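Local coordinates for Na Glutathione S-transferase 1 (Necator americanus, PDB 2ON7), which probably catalyses the conjugation of glutathione to electrophilic compounds, as expected of a glutathione S-transferase, at residues Ala10-Gly15 / Asn164-Thr169; Ala66-Leu71 / Leu153-Leu158; Glu173-Glu176 / Val181-His184; Glu186-Arg189 / Lys193-Lys196. All coordinates share one frame; numbering follows the deposited sequence.

Contact 1. Residues Ala10-Gly15 / Asn164-Thr169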
loop_
_atom_site.group_PDB
_atom_site.type_symbol
_atom_site.label_atom_id
_atom_site.label_comp_id
_atom_site.label_asym_id
_atom_site.label_seq_id
_atom_site.Cartn_x
_atom_site.Cartn_y
_atom_site.Cartn_z
ATOM N N ALA A 10 -19.353 10.355 -4.240
ATOM C CA ALA A 10 -19.426 11.762 -4.578
ATOM C C ALA A 10 -18.688 12.583 -3.534
ATOM O O ALA A 10 -19.248 13.473 -2.904
ATOM C CB ALA A 10 -20.898 12.212 -4.744
ATOM N N ILE A 11 -17.415 12.237 -3.350
ATOM C CA ILE A 11 -16.447 12.997 -2.560
ATOM C C ILE A 11 -15.142 12.912 -3.342
ATOM O O ILE A 11 -15.062 12.176 -4.336
ATOM C CB ILE A 11 -16.260 12.408 -1.121
ATOM C CG1 ILE A 11 -15.855 10.937 -1.218
ATOM C CG2 ILE A 11 -17.571 12.619 -0.239
ATOM C CD1 ILE A 11 -15.487 10.265 0.117
ATOM N N ARG A 12 -14.132 13.652 -2.911
ATOM C CA ARG A 12 -12.763 13.497 -3.437
ATOM C C ARG A 12 -12.119 12.222 -2.882
ATOM O O ARG A 12 -11.855 11.245 -3.625
ATOM C CB ARG A 12 -11.905 14.749 -3.109
ATOM C CG ARG A 12 -12.600 16.023 -3.561
ATOM C CD ARG A 12 -11.741 17.236 -3.443
ATOM N NE ARG A 12 -11.269 17.487 -2.067
ATOM C CZ ARG A 12 -11.944 18.206 -1.185
ATOM N NH1 ARG A 12 -13.089 18.725 -1.548
ATOM N NH2 ARG A 12 -11.489 18.382 0.057
ATOM N N GLY A 13 -11.879 12.217 -1.577
ATOM C CA GLY A 13 -11.237 11.079 -0.894
ATOM C C GLY A 13 -10.201 10.287 -1.690
ATOM O O GLY A 13 -9.184 10.809 -2.181
ATOM N N ALA A 14 -10.453 8.991 -1.772
ATOM C CA ALA A 14 -9.496 8.048 -2.356
ATOM C C ALA A 14 -9.618 7.972 -3.896
ATOM O O ALA A 14 -8.757 7.384 -4.526
ATOM C CB ALA A 14 -9.655 6.635 -1.667
ATOM N N GLY A 15 -10.638 8.620 -4.493
ATOM C CA GLY A 15 -10.783 8.756 -5.953
ATOM C C GLY A 15 -10.040 9.957 -6.564
ATOM O O GLY A 15 -9.652 9.933 -7.742
ATOM N N ASN A 164 -3.595 17.643 2.508
ATOM C CA ASN A 164 -3.321 18.799 3.335
ATOM C C ASN A 164 -4.373 19.897 3.154
ATOM O O ASN A 164 -4.859 20.493 4.124
ATOM C CB ASN A 164 -1.907 19.318 3.039
ATOM C CG ASN A 164 -0.838 18.352 3.499
ATOM O OD1 ASN A 164 0.355 18.486 3.151
ATOM N ND2 ASN A 164 -1.255 17.369 4.325
ATOM N N ALA A 165 -4.719 20.124 1.893
ATOM C CA ALA A 165 -5.712 21.089 1.500
ATOM C C ALA A 165 -7.044 20.736 2.170
ATOM O O ALA A 165 -7.606 21.531 2.899
ATOM C CB ALA A 165 -5.813 21.083 0.016
ATOM N N THR A 166 -7.516 19.512 1.964
ATOM C CA THR A 166 -8.695 18.975 2.689
ATOM C C THR A 166 -8.620 19.159 4.230
ATOM O O THR A 166 -9.547 19.711 4.831
ATOM C CB THR A 166 -8.903 17.480 2.340
ATOM O OG1 THR A 166 -9.163 17.350 0.943
ATOM C CG2 THR A 166 -10.065 16.858 3.152
ATOM N N MET A 167 -7.527 18.712 4.857
ATOM C CA MET A 167 -7.333 18.912 6.309
ATOM C C MET A 167 -7.517 20.357 6.808
ATOM O O MET A 167 -8.323 20.582 7.711
ATOM C CB MET A 167 -5.999 18.318 6.814
ATOM C CG MET A 167 -6.037 16.791 6.861
ATOM S SD MET A 167 -7.226 16.197 8.140
ATOM C CE MET A 167 -6.977 17.349 9.444
ATOM N N LEU A 168 -6.819 21.321 6.203
ATOM C CA LEU A 168 -7.016 22.760 6.519
ATOM C C LEU A 168 -8.498 23.163 6.664
ATOM O O LEU A 168 -8.846 24.065 7.410
ATOM C CB LEU A 168 -6.318 23.661 5.475
ATOM C CG LEU A 168 -4.791 23.525 5.332
ATOM C CD1 LEU A 168 -4.160 24.693 4.580
ATOM C CD2 LEU A 168 -4.161 23.410 6.711
ATOM N N THR A 169 -9.356 22.482 5.928
ATOM C CA THR A 169 -10.786 22.712 5.982
ATOM C C THR A 169 -11.438 22.133 7.261
ATOM O O THR A 169 -12.578 22.466 7.592
ATOM C CB THR A 169 -11.429 22.109 4.720
ATOM O OG1 THR A 169 -10.882 22.763 3.561
ATOM C CG2 THR A 169 -12.861 22.339 4.737
#
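Thr166 OG1 is gripped by two groups. Arg12 NH2 donates a hydrogen bond to Thr166 OG1 at 2.7 Å, and the hydroxyl is also hydrogen-bonded to the backbone oxygen of Glu162, one turn earlier in its own helix. The arginine bond is nearly straight, with an N-H...O angle of 175°. The hydroxyl oxygen lies in the guanidinium plane, so the bond is made at the edge of the group. Arg12 and Thr166 reach for each other from opposite directions. Thr166 OG1 stands beside its own backbone N (chi1 -62°), where it can meet both the arginine and the backbone oxygen of Glu162. The Arg12 chain bends at chi3 (-59°) and brings NH2 into line with the threonine hydroxyl. Arg12 NE forms a salt bridge with Glu162, so hydroxyl and carboxylate together fix the rotation of the guanidinium group. Both touching residues are buried, and Glu162 probably offsets the arginine charge, with Arg201 also close by. A weak bond from Arg12 NH1 to the backbone oxygen of Thr204 adds the C-terminal tail. The contact thus joins the loop between strand 4-9 and helix 16-25, in the thioredoxin-like N-terminal domain, to the late turns of helix 155-168 in the helical C-terminal domain.

Contact 2. Residues Ala66-Leu71 / Leu153-Leu158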
loop_
_atom_site.group_PDB
_atom_site.type_symbol
_atom_site.label_atom_id
_atom_site.label_comp_id
_atom_site.label_asym_id
_atom_site.label_seq_id
_atom_site.Cartn_x
_atom_site.Cartn_y
_atom_site.Cartn_z
ATOM N N ALA A 66 -3.018 1.364 -6.369
ATOM C CA ALA A 66 -2.755 0.576 -7.562
ATOM C C ALA A 66 -3.284 1.284 -8.805
ATOM O O ALA A 66 -2.642 1.214 -9.847
ATOM C CB ALA A 66 -3.397 -0.858 -7.462
ATOM N N ILE A 67 -4.452 1.912 -8.688
ATOM C CA ILE A 67 -5.036 2.740 -9.735
ATOM C C ILE A 67 -4.206 3.976 -9.969
ATOM O O ILE A 67 -3.818 4.266 -11.117
ATOM C CB ILE A 67 -6.447 3.198 -9.361
ATOM C CG1 ILE A 67 -7.404 1.999 -9.287
ATOM C CG2 ILE A 67 -6.962 4.268 -10.344
ATOM C CD1 ILE A 67 -8.657 2.347 -8.581
ATOM N N CYS A 68 -3.907 4.698 -8.891
ATOM C CA CYS A 68 -3.119 5.916 -9.030
ATOM C C CYS A 68 -1.729 5.584 -9.658
ATOM O O CYS A 68 -1.262 6.304 -10.560
ATOM C CB CYS A 68 -3.143 6.866 -7.749
ATOM S SG CYS A 68 -2.995 8.543 -8.330
ATOM N N ARG A 69 -1.105 4.465 -9.260
ATOM C CA ARG A 69 0.207 4.135 -9.800
ATOM C C ARG A 69 0.082 3.810 -11.273
ATOM O O ARG A 69 0.876 4.293 -12.074
ATOM C CB ARG A 69 0.861 2.986 -9.039
ATOM C CG ARG A 69 2.266 2.535 -9.533
ATOM C CD ARG A 69 2.768 1.335 -8.772
ATOM N NE ARG A 69 2.665 1.625 -7.345
ATOM C CZ ARG A 69 1.726 1.141 -6.523
ATOM N NH1 ARG A 69 0.828 0.247 -6.941
ATOM N NH2 ARG A 69 1.713 1.528 -5.263
ATOM N N TYR A 70 -0.954 3.053 -11.629
ATOM C CA TYR A 70 -1.161 2.597 -12.994
ATOM C C TYR A 70 -1.310 3.815 -13.943
ATOM O O TYR A 70 -0.610 3.915 -14.977
ATOM C CB TYR A 70 -2.381 1.639 -13.084
ATOM C CG TYR A 70 -2.796 1.332 -14.518
ATOM C CD1 TYR A 70 -2.220 0.274 -15.213
ATOM C CD2 TYR A 70 -3.776 2.094 -15.172
ATOM C CE1 TYR A 70 -2.558 -0.003 -16.544
ATOM C CE2 TYR A 70 -4.136 1.819 -16.532
ATOM C CZ TYR A 70 -3.504 0.761 -17.191
ATOM O OH TYR A 70 -3.809 0.453 -18.485
ATOM N N LEU A 71 -2.237 4.703 -13.616
ATOM C CA LEU A 71 -2.495 5.852 -14.455
ATOM C C LEU A 71 -1.232 6.706 -14.578
ATOM O O LEU A 71 -0.891 7.092 -15.699
ATOM C CB LEU A 71 -3.682 6.691 -13.924
ATOM C CG LEU A 71 -5.020 5.959 -13.910
ATOM C CD1 LEU A 71 -6.011 6.713 -13.044
ATOM C CD2 LEU A 71 -5.534 5.757 -15.357
ATOM N N LEU A 153 6.840 16.450 -11.112
ATOM C CA LEU A 153 5.618 15.956 -10.475
ATOM C C LEU A 153 5.532 14.432 -10.596
ATOM O O LEU A 153 5.777 13.871 -11.662
ATOM C CB LEU A 153 4.369 16.625 -11.129
ATOM C CG LEU A 153 2.888 16.361 -10.747
ATOM C CD1 LEU A 153 2.469 14.909 -10.934
ATOM C CD2 LEU A 153 2.548 16.758 -9.281
ATOM N N THR A 154 5.203 13.777 -9.491
ATOM C CA THR A 154 4.783 12.384 -9.485
ATOM C C THR A 154 3.470 12.324 -8.716
ATOM O O THR A 154 3.107 13.299 -8.051
ATOM C CB THR A 154 5.812 11.457 -8.778
ATOM O OG1 THR A 154 5.795 11.720 -7.374
ATOM C CG2 THR A 154 7.234 11.645 -9.321
ATOM N N TRP A 155 2.774 11.187 -8.777
ATOM C CA TRP A 155 1.473 11.022 -8.114
ATOM C C TRP A 155 1.437 11.215 -6.598
ATOM O O TRP A 155 0.378 11.568 -6.080
ATOM C CB TRP A 155 0.797 9.666 -8.505
ATOM C CG TRP A 155 1.495 8.378 -8.120
ATOM C CD1 TRP A 155 2.574 7.798 -8.748
ATOM C CD2 TRP A 155 1.120 7.467 -7.065
ATOM N NE1 TRP A 155 2.899 6.611 -8.123
ATOM C CE2 TRP A 155 2.022 6.389 -7.095
ATOM C CE3 TRP A 155 0.106 7.472 -6.088
ATOM C CZ2 TRP A 155 1.957 5.326 -6.174
ATOM C CZ3 TRP A 155 0.020 6.406 -5.177
ATOM C CH2 TRP A 155 0.942 5.336 -5.237
ATOM N N VAL A 156 2.523 10.935 -5.850
ATOM C CA VAL A 156 2.494 11.232 -4.399
ATOM C C VAL A 156 2.337 12.725 -4.105
ATOM O O VAL A 156 1.684 13.082 -3.133
ATOM C CB VAL A 156 3.767 10.880 -3.583
ATOM C CG1 VAL A 156 3.513 9.741 -2.651
ATOM C CG2 VAL A 156 5.002 10.812 -4.399
ATOM N N ASP A 157 3.001 13.576 -4.882
ATOM C CA ASP A 157 2.810 15.032 -4.767
ATOM C C ASP A 157 1.294 15.406 -4.591
ATOM O O ASP A 157 0.932 16.234 -3.763
ATOM C CB ASP A 157 3.456 15.725 -5.975
ATOM C CG ASP A 157 5.006 15.587 -5.971
ATOM O OD1 ASP A 157 5.617 15.241 -7.006
ATOM O OD2 ASP A 157 5.608 15.804 -4.884
ATOM N N LEU A 158 0.432 14.714 -5.327
ATOM C CA LEU A 158 -0.995 14.984 -5.386
ATOM C C LEU A 158 -1.706 14.441 -4.179
ATOM O O LEU A 158 -2.504 15.138 -3.551
ATOM C CB LEU A 158 -1.587 14.357 -6.655
ATOM C CG LEU A 158 -0.915 14.581 -7.997
ATOM C CD1 LEU A 158 -1.579 13.646 -9.004
ATOM C CD2 LEU A 158 -1.088 16.045 -8.424
#
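Helix 64-75 meets the first turn of helix 155-168 where Cys68 CA and Trp155 CA lie 6.9 Å apart, the nearest CA pair of the two segments. The indole of Trp155 lies between the two helices. Its CG sits between the backbone N and the carbonyl carbon (chi1 63°), and the ring reaches from there toward helix 64-75. One face of the ring lies against the backbone of Cys68 and Arg69. Arg69 CA makes a CH-pi contact with the five-membered ring of Trp155, 4.2 Å from its centroid and 21° off the normal. Cys68 CB packs on Trp155 CE3 at 3.7 Å. The sulfur approaches obliquely: Cys68 SG is 5.1 Å from the centroid of the six-membered ring of Trp155. This sulfur is tied to Cys17 in a disulfide, so helix 16-25 is bound to the same spot.

Arg69 CB touches Trp155 CZ2 at 3.9 Å. Beyond it the guanidinium plane stands 81° from the indole plane, and Arg69 NH2 lies 3.9 Å from Trp155 CH2 at a slant. The polar end of Arg69 is held by salt bridges to Asp89 of its own chain and Asp89 of the second subunit. Within 153-158, Thr154 N donates to Asp157 OD1 at 2.9 Å, bracing the start of the helix that carries the tryptophan. Apolar and sulfur contacts with the indole thus join the two domains. The indole also borders a charge that the two Asp89 carboxylates probably balance, next to the like-charged Arg69 of the second subunit.

Contact 3. Residues Glu173-Glu176 / Val181-His184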
loop_
_atom_site.group_PDB
_atom_site.type_symbol
_atom_site.label_atom_id
_atom_site.label_comp_id
_atom_site.label_asym_id
_atom_site.label_seq_id
_atom_site.Cartn_x
_atom_site.Cartn_y
_atom_site.Cartn_z
ATOM N N GLU A 173 -5.104 24.935 11.823
ATOM C CA GLU A 173 -3.669 24.974 12.167
ATOM C C GLU A 173 -2.911 23.665 11.891
ATOM O O GLU A 173 -2.007 23.299 12.657
ATOM C CB GLU A 173 -3.458 25.401 13.618
ATOM C CG GLU A 173 -4.685 25.270 14.488
ATOM C CD GLU A 173 -5.113 23.834 14.696
ATOM O OE1 GLU A 173 -6.239 23.453 14.295
ATOM O OE2 GLU A 173 -4.315 23.103 15.282
ATOM N N PHE A 174 -3.243 22.998 10.781
ATOM C CA PHE A 174 -2.677 21.688 10.494
ATOM C C PHE A 174 -1.183 21.719 10.105
ATOM O O PHE A 174 -0.408 20.799 10.424
ATOM C CB PHE A 174 -3.519 20.950 9.435
ATOM C CG PHE A 174 -3.227 19.498 9.356
ATOM C CD1 PHE A 174 -3.324 18.696 10.497
ATOM C CD2 PHE A 174 -2.866 18.909 8.143
ATOM C CE1 PHE A 174 -3.051 17.347 10.431
ATOM C CE2 PHE A 174 -2.622 17.550 8.058
ATOM C CZ PHE A 174 -2.682 16.773 9.196
ATOM N N LEU A 175 -0.777 22.808 9.458
ATOM C CA LEU A 175 0.561 22.890 8.900
ATOM C C LEU A 175 1.476 23.723 9.785
ATOM O O LEU A 175 2.591 24.067 9.394
ATOM C CB LEU A 175 0.489 23.450 7.490
ATOM C CG LEU A 175 -0.475 22.683 6.583
ATOM C CD1 LEU A 175 -0.304 23.191 5.160
ATOM C CD2 LEU A 175 -0.315 21.111 6.615
ATOM N N GLU A 176 0.995 24.016 10.992
ATOM C CA GLU A 176 1.669 24.883 11.955
ATOM C C GLU A 176 3.200 24.697 12.070
ATOM O O GLU A 176 3.964 25.654 11.879
ATOM C CB GLU A 176 0.987 24.812 13.339
ATOM C CG GLU A 176 -0.062 25.907 13.577
ATOM C CD GLU A 176 -0.407 26.196 15.078
ATOM O OE1 GLU A 176 -0.039 25.442 15.993
ATOM O OE2 GLU A 176 -1.096 27.197 15.335
ATOM N N VAL A 181 6.105 21.669 4.123
ATOM C CA VAL A 181 4.905 20.948 3.711
ATOM C C VAL A 181 3.858 21.915 3.128
ATOM O O VAL A 181 3.260 21.643 2.100
ATOM C CB VAL A 181 4.302 20.136 4.900
ATOM C CG1 VAL A 181 2.936 19.608 4.554
ATOM C CG2 VAL A 181 5.242 19.053 5.339
ATOM N N LYS A 182 3.655 23.041 3.809
ATOM C CA LYS A 182 2.773 24.091 3.333
ATOM C C LYS A 182 3.202 24.643 1.946
ATOM O O LYS A 182 2.374 24.654 1.011
ATOM C CB LYS A 182 2.689 25.189 4.386
ATOM C CG LYS A 182 1.699 26.272 4.102
ATOM C CD LYS A 182 2.091 27.463 4.931
ATOM C CE LYS A 182 0.906 28.069 5.637
ATOM N NZ LYS A 182 -0.087 28.509 4.617
ATOM N N GLU A 183 4.483 25.071 1.829
ATOM C CA GLU A 183 5.095 25.461 0.543
ATOM C C GLU A 183 4.857 24.423 -0.577
ATOM O O GLU A 183 4.611 24.805 -1.739
ATOM C CB GLU A 183 6.601 25.695 0.694
ATOM C CG GLU A 183 7.005 26.950 1.535
ATOM C CD GLU A 183 8.542 27.062 1.758
ATOM O OE1 GLU A 183 9.242 26.006 1.764
ATOM O OE2 GLU A 183 9.030 28.208 1.927
ATOM N N HIS A 184 4.933 23.133 -0.224
ATOM C CA HIS A 184 4.739 22.034 -1.189
ATOM C C HIS A 184 3.296 21.996 -1.685
ATOM O O HIS A 184 3.064 21.965 -2.899
ATOM C CB HIS A 184 5.125 20.668 -0.574
ATOM C CG HIS A 184 4.624 19.473 -1.348
ATOM N ND1 HIS A 184 5.230 19.026 -2.509
ATOM C CD2 HIS A 184 3.612 18.604 -1.093
ATOM C CE1 HIS A 184 4.582 17.956 -2.951
ATOM N NE2 HIS A 184 3.615 17.669 -2.100
#
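A type I beta turn, Glu173-Glu176, packs here against the early part of helix 179-189, the helix it leads into. It belongs to the connection from helix 155-168 in the all-helical C-terminal domain of the glutathione S-transferase fold. The backbones come close, with Leu175 CA 6.1 Å from Lys182 CA. Leu175 carries the turn's side of the contact. Its two methyl groups fork over neighbouring residues of the helix. One branch goes outward to the lysine, and the side chains of Leu175 and Lys182 meet at a slant. Only the base of the lysine is used. Its CG is anti to the backbone N (chi1 -174°), and the end of the chain leads away on the exposed side. The other branch goes inward to Val181, whose side chain crosses that of the leucine at about a right angle. Phe133 of helix 117-141 touches both Leu175 and Val181, and Leu168 also packs on Leu175, so this side is buried. The touching is wholly apolar: Leu175 CD1 lies 3.7 Å from Lys182 CB, and Leu175 CD2 lies 4.1 Å from Val181 CG1.

Contact 4. Residues Glu186-Arg189 / Lys193-Lys196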
loop_
_atom_site.group_PDB
_atom_site.type_symbol
_atom_site.label_atom_id
_atom_site.label_comp_id
_atom_site.label_asym_id
_atom_site.label_seq_id
_atom_site.Cartn_x
_atom_site.Cartn_y
_atom_site.Cartn_z
ATOM N N GLU A 186 1.061 24.319 -1.758
ATOM C CA GLU A 186 0.810 25.447 -2.651
ATOM C C GLU A 186 1.495 25.381 -4.017
ATOM O O GLU A 186 0.944 25.888 -4.999
ATOM C CB GLU A 186 1.192 26.746 -1.975
ATOM C CG GLU A 186 0.463 26.929 -0.678
ATOM C CD GLU A 186 0.849 28.211 0.010
ATOM O OE1 GLU A 186 -0.075 28.957 0.374
ATOM O OE2 GLU A 186 2.060 28.474 0.169
ATOM N N LYS A 187 2.692 24.791 -4.068
ATOM C CA LYS A 187 3.433 24.665 -5.314
ATOM C C LYS A 187 2.707 23.683 -6.218
ATOM O O LYS A 187 2.390 24.021 -7.371
ATOM C CB LYS A 187 4.904 24.246 -5.062
ATOM C CG LYS A 187 5.437 23.190 -6.032
ATOM C CD LYS A 187 6.858 22.739 -5.698
ATOM C CE LYS A 187 7.675 22.570 -6.971
ATOM N NZ LYS A 187 7.963 23.857 -7.693
ATOM N N ILE A 188 2.398 22.492 -5.682
ATOM C CA ILE A 188 1.656 21.446 -6.455
ATOM C C ILE A 188 0.333 21.960 -6.971
ATOM O O ILE A 188 -0.007 21.729 -8.135
ATOM C CB ILE A 188 1.441 20.091 -5.675
ATOM C CG1 ILE A 188 2.784 19.493 -5.216
ATOM C CG2 ILE A 188 0.608 19.025 -6.531
ATOM C CD1 ILE A 188 3.912 19.546 -6.302
ATOM N N ARG A 189 -0.423 22.638 -6.113
ATOM C CA ARG A 189 -1.800 23.008 -6.457
ATOM C C ARG A 189 -1.907 24.189 -7.430
ATOM O O ARG A 189 -2.928 24.356 -8.095
ATOM C CB ARG A 189 -2.631 23.220 -5.195
ATOM C CG ARG A 189 -2.826 21.897 -4.425
ATOM C CD ARG A 189 -3.446 22.047 -3.025
ATOM N NE ARG A 189 -4.873 22.366 -3.047
ATOM C CZ ARG A 189 -5.861 21.532 -3.431
ATOM N NH1 ARG A 189 -5.597 20.290 -3.862
ATOM N NH2 ARG A 189 -7.123 21.948 -3.363
ATOM N N LYS A 193 -2.863 23.076 -15.002
ATOM C CA LYS A 193 -3.909 22.083 -15.262
ATOM C C LYS A 193 -4.534 21.503 -13.993
ATOM O O LYS A 193 -5.692 21.097 -14.008
ATOM C CB LYS A 193 -3.393 20.915 -16.141
ATOM C CG LYS A 193 -3.468 21.140 -17.660
ATOM C CD LYS A 193 -2.963 19.908 -18.383
ATOM C CE LYS A 193 -2.841 20.144 -19.882
ATOM N NZ LYS A 193 -2.841 18.822 -20.604
ATOM N N LEU A 194 -3.753 21.398 -12.925
ATOM C CA LEU A 194 -4.290 20.993 -11.624
ATOM C C LEU A 194 -5.210 22.105 -11.078
ATOM O O LEU A 194 -6.353 21.845 -10.704
ATOM C CB LEU A 194 -3.152 20.732 -10.623
ATOM C CG LEU A 194 -3.206 19.533 -9.665
ATOM C CD1 LEU A 194 -2.580 19.846 -8.309
ATOM C CD2 LEU A 194 -4.620 19.001 -9.467
ATOM N N LYS A 195 -4.684 23.335 -11.055
ATOM C CA LYS A 195 -5.401 24.553 -10.638
ATOM C C LYS A 195 -6.771 24.702 -11.308
ATOM O O LYS A 195 -7.773 24.921 -10.630
ATOM C CB LYS A 195 -4.525 25.792 -10.914
ATOM C CG LYS A 195 -5.108 27.119 -10.496
ATOM C CD LYS A 195 -3.964 28.106 -10.258
ATOM C CE LYS A 195 -4.338 29.204 -9.275
ATOM N NZ LYS A 195 -5.146 30.276 -9.930
ATOM N N LYS A 196 -6.786 24.604 -12.640
ATOM C CA LYS A 196 -8.013 24.497 -13.424
ATOM C C LYS A 196 -9.016 23.423 -12.856
ATOM O O LYS A 196 -10.201 23.762 -12.600
ATOM C CB LYS A 196 -7.691 24.292 -14.918
ATOM C CG LYS A 196 -8.959 24.215 -15.792
ATOM C CD LYS A 196 -8.760 24.656 -17.245
ATOM C CE LYS A 196 -10.075 24.513 -18.039
ATOM N NZ LYS A 196 -10.606 23.058 -17.969
#
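Leu194 points from helix 192-200 into the end of helix 179-189, and its CD1 methyl does most of the touching. The side chains of Leu194 and Ile188 slant across each other. Leu194 CD1 lies 3.7 Å from Ile188 CG2, the short branch of the isoleucine. That branch is anti to the backbone N (chi1 -57°, measured to CG1), which sets it on the flank near the leucine. The longer branch leads away, and both branches pack on helix 155-168. Leu194 CD1 comes within 3.2 Å of Ile188 O. Leu194 CD1 also lies 3.7 Å from Arg189 CA. The leucine torsions are off the usual staggered values (chi1 -139°, chi2 -145°), so its exact pose deserves some caution at this resolution.

Arg189 offers only its aliphatic part, with Arg189 CG 4.4 Å from Leu194 CD1. Its charged end turns elsewhere and forms a salt bridge with Glu162. On the exposed side, Lys195 CB lies 3.5 Å from Arg189 O, and the rest of the lysine chain leads away. The contact is thus graded, from a buried leucine and isoleucine to a solvent-facing lysine. It is the packing of two successive helices across a very short link, here within the helical C-terminal domain of a glutathione S-transferase.

Overall arrangement
From the N terminus, the chain leaves strand 4-9 through 10-15, the first half of contact 1. It then passes through 66-71, the first half of contact 2. Helix 155-168 closes both: contact 2 at its start, then contact 1 near its end, so contact 2 is nested inside the long loop of contact 1. Each ties the N-terminal domain to the C-terminal one. Contacts 3 and 4 follow in series as short local closures within the C-terminal domain, and both use helix 179-189. Helix 155-168 links the set: Met167 packs on Phe174 of contact 3, while Leu158 touches Ile188 and Leu194 of contact 4.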